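Local structure of biofilm-associated surface protein (7C7U) at residues W251-Q256 with G302-D307. The protein is a calcium-binding, cell wall-anchored surface protein of Staphylococcus aureus that takes part in biofilm formation and probably acts as a switch modulating functional amyloid assembly. Residues are numbered along the deposited sequence; the frame is centred on the assembly and turned at random.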
loop_
_atom_site.group_PDB
_atom_site.type_symbol
_atom_site.label_atom_id
_atom_site.label_comp_id
_atom_site.label_asym_id
_atom_site.label_seq_id
_atom_site.Cartn_x
_atom_site.Cartn_y
_atom_site.Cartn_z
ATOM N N TRP A 251 20.236 -33.075 3.754
ATOM C CA TRP A 251 19.744 -32.017 4.606
ATOM C C TRP A 251 18.216 -31.904 4.511
ATOM O O TRP A 251 17.579 -32.440 3.603
ATOM C CB TRP A 251 20.375 -30.688 4.210
ATOM C CG TRP A 251 21.836 -30.563 4.490
ATOM C CD1 TRP A 251 22.664 -31.486 5.104
ATOM C CD2 TRP A 251 22.661 -29.439 4.170
ATOM N NE1 TRP A 251 23.957 -30.993 5.159
ATOM C CE2 TRP A 251 23.983 -29.749 4.590
ATOM C CE3 TRP A 251 22.420 -28.215 3.546
ATOM C CZ2 TRP A 251 25.033 -28.859 4.443
ATOM C CZ3 TRP A 251 23.474 -27.341 3.380
ATOM C CH2 TRP A 251 24.764 -27.667 3.827
ATOM N N ALA A 252 17.632 -31.136 5.431
ATOM C CA ALA A 252 16.214 -30.802 5.338
ATOM C C ALA A 252 16.027 -29.294 5.351
ATOM O O ALA A 252 16.779 -28.572 6.009
ATOM C CB ALA A 252 15.419 -31.428 6.493
ATOM N N TYR A 253 14.996 -28.819 4.633
ATOM C CA TYR A 253 14.564 -27.436 4.728
ATOM C C TYR A 253 13.379 -27.350 5.687
ATOM O O TYR A 253 12.423 -28.127 5.572
ATOM C CB TYR A 253 14.174 -26.872 3.359
ATOM C CG TYR A 253 13.833 -25.407 3.427
ATOM C CD1 TYR A 253 14.796 -24.476 3.800
ATOM C CD2 TYR A 253 12.539 -24.943 3.121
ATOM C CE1 TYR A 253 14.498 -23.143 3.891
ATOM C CE2 TYR A 253 12.239 -23.618 3.214
ATOM C CZ TYR A 253 13.211 -22.719 3.577
ATOM O OH TYR A 253 12.895 -21.392 3.646
ATOM N N ASN A 254 13.436 -26.387 6.603
ATOM C CA ASN A 254 12.479 -26.234 7.692
ATOM C C ASN A 254 11.879 -24.838 7.622
ATOM O O ASN A 254 12.580 -23.872 7.313
ATOM C CB ASN A 254 13.173 -26.442 9.056
ATOM C CG ASN A 254 13.947 -27.742 9.119
ATOM O OD1 ASN A 254 13.455 -28.746 9.632
ATOM N ND2 ASN A 254 15.165 -27.740 8.565
ATOM N N TYR A 255 10.585 -24.716 7.913
ATOM C CA TYR A 255 9.905 -23.442 7.715
ATOM C C TYR A 255 8.855 -23.256 8.807
ATOM O O TYR A 255 8.288 -24.222 9.322
ATOM C CB TYR A 255 9.291 -23.355 6.282
ATOM C CG TYR A 255 8.593 -24.632 5.882
ATOM C CD1 TYR A 255 7.238 -24.815 6.157
ATOM C CD2 TYR A 255 9.296 -25.679 5.300
ATOM C CE1 TYR A 255 6.600 -26.002 5.829
ATOM C CE2 TYR A 255 8.680 -26.874 4.976
ATOM C CZ TYR A 255 7.331 -27.036 5.250
ATOM O OH TYR A 255 6.709 -28.227 4.934
ATOM N N GLN A 256 8.654 -22.002 9.205
ATOM C CA GLN A 256 7.673 -21.638 10.223
ATOM C C GLN A 256 6.742 -20.593 9.624
ATOM O O GLN A 256 7.195 -19.527 9.196
ATOM C CB GLN A 256 8.362 -21.107 11.489
ATOM C CG GLN A 256 9.386 -22.114 12.112
ATOM C CD GLN A 256 9.849 -21.721 13.523
ATOM O OE1 GLN A 256 9.787 -20.554 13.907
ATOM N NE2 GLN A 256 10.338 -22.704 14.295
ATOM N N GLY A 302 6.832 -26.762 9.532
ATOM C CA GLY A 302 6.978 -27.890 8.639
ATOM C C GLY A 302 8.434 -28.112 8.283
ATOM O O GLY A 302 9.311 -27.292 8.580
ATOM N N THR A 303 8.668 -29.239 7.624
ATOM C CA THR A 303 9.998 -29.626 7.182
ATOM C C THR A 303 9.847 -30.463 5.921
ATOM O O THR A 303 8.860 -31.184 5.753
ATOM C CB THR A 303 10.745 -30.394 8.284
ATOM O OG1 THR A 303 12.025 -30.806 7.792
ATOM C CG2 THR A 303 9.962 -31.620 8.693
ATOM N N ILE A 304 10.808 -30.339 5.016
ATOM C CA ILE A 304 10.797 -31.121 3.786
ATOM C C ILE A 304 12.217 -31.609 3.528
ATOM O O ILE A 304 13.191 -30.898 3.791
ATOM C CB ILE A 304 10.243 -30.318 2.587
ATOM C CG1 ILE A 304 10.125 -31.222 1.360
ATOM C CG2 ILE A 304 11.125 -29.119 2.273
ATOM C CD1 ILE A 304 9.597 -30.550 0.149
ATOM N N THR A 305 12.335 -32.844 3.061
ATOM C CA THR A 305 13.629 -33.388 2.681
ATOM C C THR A 305 13.430 -34.256 1.448
ATOM O O THR A 305 12.332 -34.343 0.886
ATOM C CB THR A 305 14.285 -34.156 3.831
ATOM O OG1 THR A 305 15.668 -34.432 3.507
ATOM C CG2 THR A 305 13.532 -35.448 4.103
ATOM N N SER A 306 14.508 -34.875 1.003
ATOM C CA SER A 306 14.540 -35.506 -0.302
ATOM C C SER A 306 15.722 -36.458 -0.344
ATOM O O SER A 306 16.637 -36.367 0.469
ATOM C CB SER A 306 14.663 -34.450 -1.400
ATOM O OG SER A 306 15.120 -35.020 -2.596
ATOM N N ASP A 307 15.697 -37.373 -1.309
ATOM C CA ASP A 307 16.872 -38.198 -1.538
ATOM C C ASP A 307 17.966 -37.419 -2.242
ATOM O O ASP A 307 19.114 -37.866 -2.258
ATOM C CB ASP A 307 16.507 -39.452 -2.342
ATOM C CG ASP A 307 15.842 -40.526 -1.485
ATOM O OD1 ASP A 307 16.286 -40.750 -0.340
ATOM O OD2 ASP A 307 14.870 -41.147 -1.950
HETATM O O HOH W 1 6.227 -30.787 4.007
#
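With chi1 at 44°, Y255 sets CG between its own backbone N and carbonyl carbon, which swings the phenol across the strand gap and lays one ring face over G302; Y253, its CG anti to the backbone N, leads its ring away toward Q233, where OH hydrogen-bonds OE1. The two strands form an antiparallel ladder at the edge of a four-stranded sheet, 302-305 outermost and 252-256 next to strand 359-369. Y253 and I304 make a hydrogen-bonded pair, Y253 N to I304 O at 2.9 Å and I304 N to Y253 O at 2.8 Å, and Y255 and G302 make the next, G302 N reaching Y255 O at 2.9 Å. Over the Y255 ring, G302 C lies 3.4 Å above the plane, offset toward the rim, while Y255 CE1 meets G302 CA at 3.4 Å. A bond to T295 O and a water bridging to T303 O hold the Y255 hydroxyl in place; packing over G302 bears on the ring's tilt. On this inward face I304 CG2 packs at the Y253 ring edge, and the I304 and Y255 side chains touch L294 of strand 290-294, in the five-stranded sheet. N254 and T303 lie side by side on the other face, N254 ND2 hydrogen-bonded to T369 OG1 and Y367 O. Beyond these pairs the T305 hydroxyl bonds to the main chain: OG1 gives its proton to W251 O at 2.8 Å, from 40° above the carbonyl plane.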